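Local atomic coordinates of transcriptional regulator, marR family, putative (Sulfolobus solfataricus, PDB entry 3F3X), a protein that probably binds DNA through a winged helix-turn-helix domain and regulates transcription as a member of the MarR family. Residues A[39-44]-A[58-63]; A[44-49]-A[94-99]; A[70-75]-A[80-85]. All blocks are in the same frame, centred on the assembly; numbering follows the deposited sequence.

Interaction 1 of 3, residues A[39-44]-A[58-63]; sequences DFSILK and NRYFVT. With SO4 (sulfate ion), chain B.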
loop_
_atom_site.group_PDB
_atom_site.type_symbol
_atom_site.label_atom_id
_atom_site.label_comp_id
_atom_site.label_asym_id
_atom_site.label_seq_id
_atom_site.Cartn_x
_atom_site.Cartn_y
_atom_site.Cartn_z
ATOM N N ASP A 39 10.278 -9.747 3.325
ATOM C CA ASP A 39 11.505 -10.523 3.501
ATOM C C ASP A 39 12.616 -9.816 2.732
ATOM O O ASP A 39 13.732 -9.653 3.233
ATOM C CB ASP A 39 11.349 -11.936 2.934
ATOM C CG ASP A 39 10.487 -12.837 3.799
ATOM O OD1 ASP A 39 10.053 -13.885 3.272
ATOM O OD2 ASP A 39 10.257 -12.523 4.990
ATOM N N PHE A 40 12.305 -9.416 1.503
ATOM C CA PHE A 40 13.269 -8.717 0.669
ATOM C C PHE A 40 13.733 -7.425 1.345
ATOM O O PHE A 40 14.925 -7.121 1.368
ATOM C CB PHE A 40 12.653 -8.376 -0.689
ATOM C CG PHE A 40 13.359 -7.263 -1.407
ATOM C CD1 PHE A 40 14.605 -7.469 -2.001
ATOM C CD2 PHE A 40 12.793 -5.993 -1.458
ATOM C CE1 PHE A 40 15.271 -6.417 -2.639
ATOM C CE2 PHE A 40 13.449 -4.942 -2.089
ATOM C CZ PHE A 40 14.690 -5.150 -2.680
ATOM N N SER A 41 12.784 -6.662 1.879
ATOM C CA SER A 41 13.110 -5.402 2.547
ATOM C C SER A 41 14.048 -5.600 3.738
ATOM O O SER A 41 15.001 -4.836 3.927
ATOM C CB SER A 41 11.830 -4.710 3.018
ATOM O OG SER A 41 11.019 -4.343 1.917
ATOM N N ILE A 42 13.771 -6.618 4.545
ATOM C CA ILE A 42 14.598 -6.899 5.710
ATOM C C ILE A 42 16.009 -7.270 5.266
ATOM O O ILE A 42 16.994 -6.802 5.846
ATOM C CB ILE A 42 13.985 -8.037 6.565
ATOM C CG1 ILE A 42 12.675 -7.544 7.195
ATOM C CG2 ILE A 42 14.975 -8.496 7.646
ATOM C CD1 ILE A 42 11.905 -8.618 7.938
ATOM N N LEU A 43 16.110 -8.104 4.237
ATOM C CA LEU A 43 17.421 -8.488 3.735
ATOM C C LEU A 43 18.168 -7.258 3.217
ATOM O O LEU A 43 19.353 -7.095 3.483
ATOM C CB LEU A 43 17.290 -9.534 2.620
ATOM C CG LEU A 43 16.800 -10.909 3.093
ATOM C CD1 LEU A 43 16.636 -11.851 1.904
ATOM C CD2 LEU A 43 17.800 -11.498 4.081
ATOM N N LYS A 44 17.480 -6.382 2.494
ATOM C CA LYS A 44 18.149 -5.193 1.973
ATOM C C LYS A 44 18.696 -4.302 3.091
ATOM O O LYS A 44 19.863 -3.903 3.066
ATOM C CB LYS A 44 17.202 -4.375 1.096
ATOM C CG LYS A 44 17.855 -3.108 0.531
ATOM C CD LYS A 44 16.875 -2.286 -0.290
ATOM C CE LYS A 44 17.533 -1.016 -0.820
ATOM N NZ LYS A 44 16.536 -0.135 -1.500
ATOM N N ASN A 58 10.199 0.485 11.906
ATOM C CA ASN A 58 10.168 1.922 11.665
ATOM C C ASN A 58 10.402 2.293 10.206
ATOM O O ASN A 58 9.697 3.127 9.640
ATOM C CB ASN A 58 11.237 2.591 12.524
ATOM C CG ASN A 58 10.683 3.691 13.389
ATOM O OD1 ASN A 58 10.404 4.794 12.915
ATOM N ND2 ASN A 58 10.507 3.396 14.673
ATOM N N ARG A 59 11.406 1.672 9.601
ATOM C CA ARG A 59 11.750 1.960 8.221
ATOM C C ARG A 59 10.711 1.454 7.235
ATOM O O ARG A 59 10.428 2.114 6.240
ATOM C CB ARG A 59 13.125 1.364 7.893
ATOM C CG ARG A 59 13.591 1.540 6.447
ATOM C CD ARG A 59 15.074 1.198 6.325
ATOM N NE ARG A 59 15.498 0.955 4.948
ATOM C CZ ARG A 59 16.755 0.722 4.584
ATOM N NH1 ARG A 59 17.723 0.713 5.498
ATOM N NH2 ARG A 59 17.041 0.455 3.314
ATOM N N TYR A 60 10.124 0.299 7.517
ATOM C CA TYR A 60 9.145 -0.261 6.597
ATOM C C TYR A 60 7.683 -0.097 6.981
ATOM O O TYR A 60 6.795 -0.638 6.325
ATOM C CB TYR A 60 9.485 -1.728 6.342
ATOM C CG TYR A 60 10.839 -1.847 5.673
ATOM C CD1 TYR A 60 11.952 -2.327 6.370
ATOM C CD2 TYR A 60 11.028 -1.367 4.378
ATOM C CE1 TYR A 60 13.227 -2.314 5.789
ATOM C CE2 TYR A 60 12.293 -1.346 3.788
ATOM C CZ TYR A 60 13.390 -1.819 4.500
ATOM O OH TYR A 60 14.640 -1.776 3.919
ATOM N N PHE A 61 7.439 0.673 8.034
ATOM C CA PHE A 61 6.085 0.931 8.503
ATOM C C PHE A 61 5.233 -0.308 8.745
ATOM O O PHE A 61 4.087 -0.382 8.302
ATOM C CB PHE A 61 5.357 1.867 7.534
ATOM C CG PHE A 61 5.929 3.257 7.485
ATOM C CD1 PHE A 61 7.133 3.510 6.835
ATOM C CD2 PHE A 61 5.265 4.317 8.096
ATOM C CE1 PHE A 61 7.669 4.797 6.792
ATOM C CE2 PHE A 61 5.792 5.613 8.061
ATOM C CZ PHE A 61 6.995 5.852 7.407
ATOM N N VAL A 62 5.794 -1.285 9.443
ATOM C CA VAL A 62 5.058 -2.491 9.780
ATOM C C VAL A 62 5.196 -2.650 11.290
ATOM O O VAL A 62 6.078 -2.051 11.906
ATOM C CB VAL A 62 5.627 -3.742 9.066
ATOM C CG1 VAL A 62 5.405 -3.636 7.564
ATOM C CG2 VAL A 62 7.099 -3.883 9.370
ATOM N N THR A 63 4.317 -3.441 11.886
ATOM C CA THR A 63 4.358 -3.660 13.324
ATOM C C THR A 63 5.578 -4.499 13.692
ATOM O O THR A 63 6.126 -5.214 12.848
ATOM C CB THR A 63 3.099 -4.401 13.787
ATOM O OG1 THR A 63 3.065 -5.698 13.180
ATOM C CG2 THR A 63 1.847 -3.632 13.374
HETATM S S SO4 B . 14.259 0.706 1.251
HETATM O O1 SO4 B . 12.970 0.419 0.591
HETATM O O2 SO4 B . 14.924 -0.557 1.599
HETATM O O3 SO4 B . 14.021 1.489 2.481
HETATM O O4 SO4 B . 15.111 1.467 0.321
#
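Ser41 and Tyr60 join helix 37-48 to helix 53-60 inside the winged helix-turn-helix domain of this MarR-family protein, where helix 53-60 is the first helix of the helix-turn-helix. The apolar part is a CH-pi contact: Ser41 CB sits 3.5 Å from the centroid of the Tyr60 ring, only 14° off the ring normal. The opposite face is taken by Arg59 CG, so the phenol is held between a methylene of its own helix and one of the neighbouring helix.

The polar part gathers round a sulfate ion, probably from the crystallisation liquor. Arg59 reaches it side-on with an extended chain: NE donates to sulfate O3 at 2.9 Å and NH2 to O2 at 2.9 Å, with the sulfur in the guanidinium plane. Its third nitrogen, NH1, turns instead to Glu48 and Tyr55. From the other helix, Lys44 stretches out fully (chi1 180°), which carries NZ to within 2.8 Å of sulfate O4 in a hydrogen bond. Lys16 and Gln9 of the second subunit also bind the ion, so it bridges the two chains.

A leucine in place of Tyr60 would probably leave the anion without its hydroxyl donor and Ser41 CB without a flat face to rest on. That hydroxyl makes a short bond, Tyr60 OH to sulfate O2, at 2.6 Å.

Interaction 2 of 3, residues A[44-49]-A[94-99]; sequences KATSEE and VEITPK. With SO4 (sulfate ion), chain B.
Thr46 meets Val94 and Ile96 where the last turn of helix 37-48, residues 44-48, crosses strand residues 94-96 at 84°, the axes of these short segments 7.0 Å apart at closest approach. Thr46 CB points toward the strand, and there the side chain forks. The methyl CG2 lies 3.5 Å from Val94 O and also packs on the CG1 methyl of Val94. The hydroxyl takes the other branch: with chi1 at 57°, OG1 falls between the backbone N and the carbonyl carbon, from where it bonds back to Ile42 O of its own helix while the same oxygen lies against Ile96, 3.6 Å from Ile96 CB.

No direct hydrogen bond spans the segments, but a water does the job. It donates to Thr46 O at 2.8 Å and accepts from Ile96 N at 2.9 Å, so both are satisfied. Ser47 OG turns back to its own helix and donates to Lys44 O at 2.6 Å, leaving CB to pack on Ile96 CD1 in one of its two conformers; Leu104 of helix 98-118 touches the same serine. A helix laid across a strand of the antiparallel wing sheet belongs to the winged helix fold.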
loop_
_atom_site.group_PDB
_atom_site.type_symbol
_atom_site.label_atom_id
_atom_site.label_comp_id
_atom_site.label_asym_id
_atom_site.label_seq_id
_atom_site.Cartn_x
_atom_site.Cartn_y
_atom_site.Cartn_z
ATOM N N LYS A 44 17.480 -6.382 2.494
ATOM C CA LYS A 44 18.149 -5.193 1.973
ATOM C C LYS A 44 18.696 -4.302 3.091
ATOM O O LYS A 44 19.863 -3.903 3.066
ATOM C CB LYS A 44 17.202 -4.375 1.096
ATOM C CG LYS A 44 17.855 -3.108 0.531
ATOM C CD LYS A 44 16.875 -2.286 -0.290
ATOM C CE LYS A 44 17.533 -1.016 -0.820
ATOM N NZ LYS A 44 16.536 -0.135 -1.500
ATOM N N ALA A 45 17.856 -3.996 4.076
ATOM C CA ALA A 45 18.271 -3.137 5.184
ATOM C C ALA A 45 19.429 -3.725 6.002
ATOM O O ALA A 45 20.362 -3.004 6.379
ATOM C CB ALA A 45 17.081 -2.859 6.095
ATOM N N THR A 46 19.366 -5.023 6.289
ATOM C CA THR A 46 20.429 -5.657 7.064
ATOM C C THR A 46 21.699 -5.866 6.238
ATOM O O THR A 46 22.786 -5.975 6.798
ATOM C CB THR A 46 19.972 -7.013 7.683
ATOM O OG1 THR A 46 19.526 -7.906 6.655
ATOM C CG2 THR A 46 18.833 -6.780 8.693
ATOM N N SER A 47 21.572 -5.912 4.914
ATOM C CA SER A 47 22.752 -6.078 4.069
ATOM C C SER A 47 23.618 -4.822 4.198
ATOM O O SER A 47 24.830 -4.863 3.970
ATOM C CB SER A 47 22.359 -6.286 2.601
ATOM O OG SER A 47 21.920 -5.077 2.003
ATOM N N GLU A 48 22.981 -3.709 4.561
ATOM C CA GLU A 48 23.673 -2.431 4.742
ATOM C C GLU A 48 24.484 -2.439 6.043
ATOM O O GLU A 48 25.634 -1.995 6.080
ATOM C CB GLU A 48 22.647 -1.289 4.760
ATOM C CG GLU A 48 21.925 -1.103 3.426
ATOM C CD GLU A 48 20.618 -0.340 3.554
ATOM O OE1 GLU A 48 20.297 0.138 4.665
ATOM O OE2 GLU A 48 19.904 -0.226 2.535
ATOM N N GLU A 49 23.868 -2.942 7.105
ATOM C CA GLU A 49 24.501 -3.061 8.417
ATOM C C GLU A 49 23.461 -3.718 9.323
ATOM O O GLU A 49 22.267 -3.685 9.019
ATOM C CB GLU A 49 24.897 -1.682 8.980
ATOM C CG GLU A 49 23.730 -0.844 9.526
ATOM C CD GLU A 49 24.188 0.487 10.116
ATOM O OE1 GLU A 49 24.569 1.388 9.342
ATOM O OE2 GLU A 49 24.175 0.629 11.358
ATOM N N VAL A 94 19.379 -7.684 14.077
ATOM C CA VAL A 94 19.256 -8.641 12.984
ATOM C C VAL A 94 20.473 -8.467 12.081
ATOM O O VAL A 94 20.727 -7.383 11.566
ATOM C CB VAL A 94 17.983 -8.394 12.144
ATOM C CG1 VAL A 94 17.878 -9.442 11.037
ATOM C CG2 VAL A 94 16.746 -8.449 13.035
ATOM N N GLU A 95 21.227 -9.540 11.909
ATOM C CA GLU A 95 22.413 -9.520 11.075
ATOM C C GLU A 95 22.201 -10.461 9.906
ATOM O O GLU A 95 21.715 -11.580 10.083
ATOM C CB GLU A 95 23.636 -9.967 11.884
ATOM C CG GLU A 95 24.900 -10.146 11.047
ATOM C CD GLU A 95 26.074 -10.663 11.866
ATOM O OE1 GLU A 95 25.874 -11.600 12.667
ATOM O OE2 GLU A 95 27.196 -10.141 11.693
ATOM N N ILE A 96 22.555 -10.010 8.707
ATOM C CA ILE A 96 22.392 -10.840 7.523
ATOM C C ILE A 96 23.528 -11.867 7.496
ATOM O O ILE A 96 24.606 -11.622 8.038
ATOM C CB ILE A 96 22.406 -9.974 6.228
ATOM C CG1 ILE A 96 21.767 -10.745 5.073
ATOM C CG2 ILE A 96 23.843 -9.581 5.861
ATOM C CD1 ILE A 96 21.561 -9.906 3.818
ATOM N N THR A 97 23.275 -13.019 6.888
ATOM C CA THR A 97 24.278 -14.081 6.794
ATOM C C THR A 97 24.782 -14.114 5.350
ATOM O O THR A 97 24.165 -13.531 4.454
ATOM C CB THR A 97 23.673 -15.462 7.089
ATOM O OG1 THR A 97 22.750 -15.792 6.044
ATOM C CG2 THR A 97 22.938 -15.463 8.438
ATOM N N PRO A 98 25.913 -14.793 5.104
ATOM C CA PRO A 98 26.434 -14.864 3.735
ATOM C C PRO A 98 25.384 -15.419 2.775
ATOM O O PRO A 98 25.263 -14.963 1.633
ATOM C CB PRO A 98 27.643 -15.779 3.882
ATOM C CG PRO A 98 28.162 -15.391 5.247
ATOM C CD PRO A 98 26.884 -15.346 6.066
ATOM N N LYS A 99 24.619 -16.398 3.242
ATOM C CA LYS A 99 23.569 -16.987 2.416
ATOM C C LYS A 99 22.502 -15.929 2.147
ATOM O O LYS A 99 21.968 -15.831 1.040
ATOM C CB LYS A 99 22.943 -18.188 3.123
ATOM C CG LYS A 99 21.889 -18.908 2.299
ATOM C CD LYS A 99 21.339 -20.098 3.063
ATOM C CE LYS A 99 20.218 -20.777 2.302
ATOM N NZ LYS A 99 19.622 -21.879 3.103
HETATM S S SO4 B . 14.259 0.706 1.251
HETATM O O1 SO4 B . 12.970 0.419 0.591
HETATM O O2 SO4 B . 14.924 -0.557 1.599
HETATM O O3 SO4 B . 14.021 1.489 2.481
HETATM O O4 SO4 B . 15.111 1.467 0.321
HETATM O O HOH W 1 23.759 -7.422 8.950
#

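Interaction 3 of 3, residues A[70-75]-A[80-85]; sequences AVDKLE and VRRIRD
Arg82, Val80 and Glu75 dominate the contact that ties helix 64-76, which corresponds to the recognition helix of MarR-family winged helix-turn-helix domains, to strand 80-85, the first long strand of the wing. Arg82 is the centre of a salt-bridge network with Asp72 and Glu75, two acids about one turn apart on the helix. Its chain bends at chi3 (-70°), turning the guanidinium toward the helix, with both carboxylates at its edge, close to its plane. Towards Glu75 it works side-on, NE and NH2 both donating to OE1, with Arg82 NE at 2.8 Å from Glu75 OE1. Towards Asp72 it works end-on, NH1 and NH2 converging on OD1, with Arg82 NH1 at 2.9 Å from Asp72 OD1. NH2 thus serves both acids. Neither carboxylate is coplanar with the guanidinium; that of Asp72 is turned by 47°. Val71 CG1 lies over one face of the group, offset toward its rim and 3.7 Å from Arg82 NE, while the chain of Arg82 also touches Val92 on the next strand.

Val80 supplies the apolar half. Its CG2 rests 3.7 Å from Leu74 CB and, more loosely, against Val71; its CG1 meets Leu43, and the side chain also packs on Val94. The contact buries Val80 N, which finds no partner in the model. Its carbonyl fares differently: Glu75 CA makes a CA-H...O contact with Val80 O at 3.3 Å.

The chain of Glu75, extended beyond CG, runs across to the strand, and its second oxygen holds the strand backbone. Arg82 N donates to Glu75 OE2 at 2.9 Å, meeting it from above the carboxylate plane.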
loop_
_atom_site.group_PDB
_atom_site.type_symbol
_atom_site.label_atom_id
_atom_site.label_comp_id
_atom_site.label_asym_id
_atom_site.label_seq_id
_atom_site.Cartn_x
_atom_site.Cartn_y
_atom_site.Cartn_z
ATOM N N ALA A 70 8.393 -12.251 10.320
ATOM C CA ALA A 70 9.228 -12.361 9.124
ATOM C C ALA A 70 10.626 -12.860 9.478
ATOM O O ALA A 70 11.147 -13.768 8.835
ATOM C CB ALA A 70 9.315 -11.010 8.415
ATOM N N VAL A 71 11.230 -12.266 10.505
ATOM C CA VAL A 71 12.569 -12.658 10.940
ATOM C C VAL A 71 12.598 -14.108 11.416
ATOM O O VAL A 71 13.583 -14.818 11.199
ATOM C CB VAL A 71 13.080 -11.722 12.067
ATOM C CG1 VAL A 71 14.409 -12.227 12.619
ATOM C CG2 VAL A 71 13.237 -10.304 11.521
ATOM N N ASP A 72 11.523 -14.561 12.057
ATOM C CA ASP A 72 11.482 -15.944 12.519
ATOM C C ASP A 72 11.726 -16.889 11.344
ATOM O O ASP A 72 12.504 -17.835 11.451
ATOM C CB ASP A 72 10.126 -16.289 13.149
ATOM C CG ASP A 72 9.914 -15.629 14.500
ATOM O OD1 ASP A 72 10.904 -15.369 15.219
ATOM O OD2 ASP A 72 8.737 -15.388 14.848
ATOM N N LYS A 73 11.060 -16.631 10.221
ATOM C CA LYS A 73 11.220 -17.484 9.050
ATOM C C LYS A 73 12.585 -17.301 8.405
ATOM O O LYS A 73 13.246 -18.278 8.049
ATOM C CB LYS A 73 10.113 -17.209 8.033
ATOM C CG LYS A 73 9.192 -18.401 7.823
ATOM C CD LYS A 73 7.872 -18.006 7.183
ATOM C CE LYS A 73 6.918 -19.193 7.145
ATOM N NZ LYS A 73 5.551 -18.811 6.690
ATOM N N LEU A 74 13.012 -16.050 8.268
ATOM C CA LEU A 74 14.313 -15.764 7.679
ATOM C C LEU A 74 15.438 -16.421 8.471
ATOM O O LEU A 74 16.369 -16.978 7.890
ATOM C CB LEU A 74 14.543 -14.253 7.611
ATOM C CG LEU A 74 13.689 -13.505 6.584
ATOM C CD1 LEU A 74 13.874 -12.013 6.760
ATOM C CD2 LEU A 74 14.085 -13.928 5.169
ATOM N N GLU A 75 15.362 -16.357 9.796
ATOM C CA GLU A 75 16.410 -16.957 10.606
ATOM C C GLU A 75 16.373 -18.477 10.502
ATOM O O GLU A 75 17.415 -19.128 10.475
ATOM C CB GLU A 75 16.292 -16.516 12.073
ATOM C CG GLU A 75 17.364 -17.134 12.960
ATOM C CD GLU A 75 17.584 -16.375 14.258
ATOM O OE1 GLU A 75 16.589 -15.932 14.870
ATOM O OE2 GLU A 75 18.757 -16.238 14.669
ATOM N N VAL A 80 19.272 -14.796 7.981
ATOM C CA VAL A 80 19.655 -13.766 8.942
ATOM C C VAL A 80 19.769 -14.462 10.288
ATOM O O VAL A 80 19.472 -15.655 10.412
ATOM C CB VAL A 80 18.598 -12.619 9.110
ATOM C CG1 VAL A 80 18.278 -11.971 7.773
ATOM C CG2 VAL A 80 17.335 -13.157 9.794
ATOM N N ARG A 81 20.217 -13.722 11.290
ATOM C CA ARG A 81 20.304 -14.256 12.635
ATOM C C ARG A 81 20.044 -13.094 13.562
ATOM O O ARG A 81 20.275 -11.937 13.198
ATOM C CB ARG A 81 21.692 -14.852 12.934
ATOM C CG ARG A 81 22.827 -13.840 13.101
ATOM C CD ARG A 81 24.074 -14.523 13.672
ATOM N NE ARG A 81 24.532 -15.618 12.820
ATOM C CZ ARG A 81 25.200 -15.453 11.683
ATOM N NH1 ARG A 81 25.508 -14.234 11.261
ATOM N NH2 ARG A 81 25.522 -16.507 10.947
ATOM N N ARG A 82 19.533 -13.397 14.748
ATOM C CA ARG A 82 19.301 -12.365 15.741
ATOM C C ARG A 82 20.434 -12.477 16.750
ATOM O O ARG A 82 20.800 -13.579 17.169
ATOM C CB ARG A 82 17.955 -12.574 16.439
ATOM C CG ARG A 82 16.795 -11.875 15.746
ATOM C CD ARG A 82 15.447 -12.326 16.287
ATOM N NE ARG A 82 15.174 -13.704 15.891
ATOM C CZ ARG A 82 13.963 -14.246 15.845
ATOM N NH1 ARG A 82 12.894 -13.529 16.178
ATOM N NH2 ARG A 82 13.820 -15.495 15.437
ATOM N N ILE A 83 21.016 -11.338 17.104
ATOM C CA ILE A 83 22.081 -11.295 18.092
ATOM C C ILE A 83 21.752 -10.118 18.990
ATOM O O ILE A 83 20.914 -9.282 18.652
ATOM C CB ILE A 83 23.477 -11.074 17.455
ATOM C CG1 ILE A 83 23.440 -9.868 16.518
ATOM C CG2 ILE A 83 23.930 -12.348 16.739
ATOM C CD1 ILE A 83 24.783 -9.517 15.917
ATOM N N ARG A 84 22.392 -10.059 20.147
ATOM C CA ARG A 84 22.142 -8.969 21.075
ATOM C C ARG A 84 23.086 -7.830 20.747
ATOM O O ARG A 84 24.201 -8.062 20.273
ATOM C CB ARG A 84 22.381 -9.434 22.509
ATOM C CG ARG A 84 21.419 -10.512 22.991
ATOM C CD ARG A 84 21.890 -11.088 24.314
ATOM N NE ARG A 84 23.125 -11.847 24.151
ATOM C CZ ARG A 84 23.912 -12.228 25.151
ATOM N NH1 ARG A 84 23.600 -11.918 26.405
ATOM N NH2 ARG A 84 25.009 -12.932 24.896
ATOM N N ASP A 85 22.636 -6.602 20.984
ATOM C CA ASP A 85 23.477 -5.442 20.731
ATOM C C ASP A 85 24.641 -5.548 21.712
ATOM O O ASP A 85 24.434 -5.647 22.920
ATOM C CB ASP A 85 22.699 -4.153 20.993
ATOM C CG ASP A 85 23.446 -2.921 20.529
ATOM O OD1 ASP A 85 24.694 -2.918 20.595
ATOM O OD2 ASP A 85 22.784 -1.950 20.109
#

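All three contacts fall within one winged helix-turn-helix domain, their centres 10 to 13 Å apart. Helix 37-48 serves interactions 1 and 2, which share Lys44 and the sulfate and are joined by the Arg59-Glu48 salt bridge. Interactions 2 and 3 use neighbouring strands of the antiparallel wing sheet, 92-96 and 80-85, linked by the Arg81-Glu95 salt bridge. Interactions 1 and 3 meet where Ile42 packs on Ala70 and Leu74. Along the chain, the segments of interactions 1 and 2 alternate, and both segments of interaction 3 lie between the two of interaction 2. Helix 37-48 is thus packed against both helices of the helix-turn-helix and the wing, consistent with a DNA-binding unit built as one compact piece.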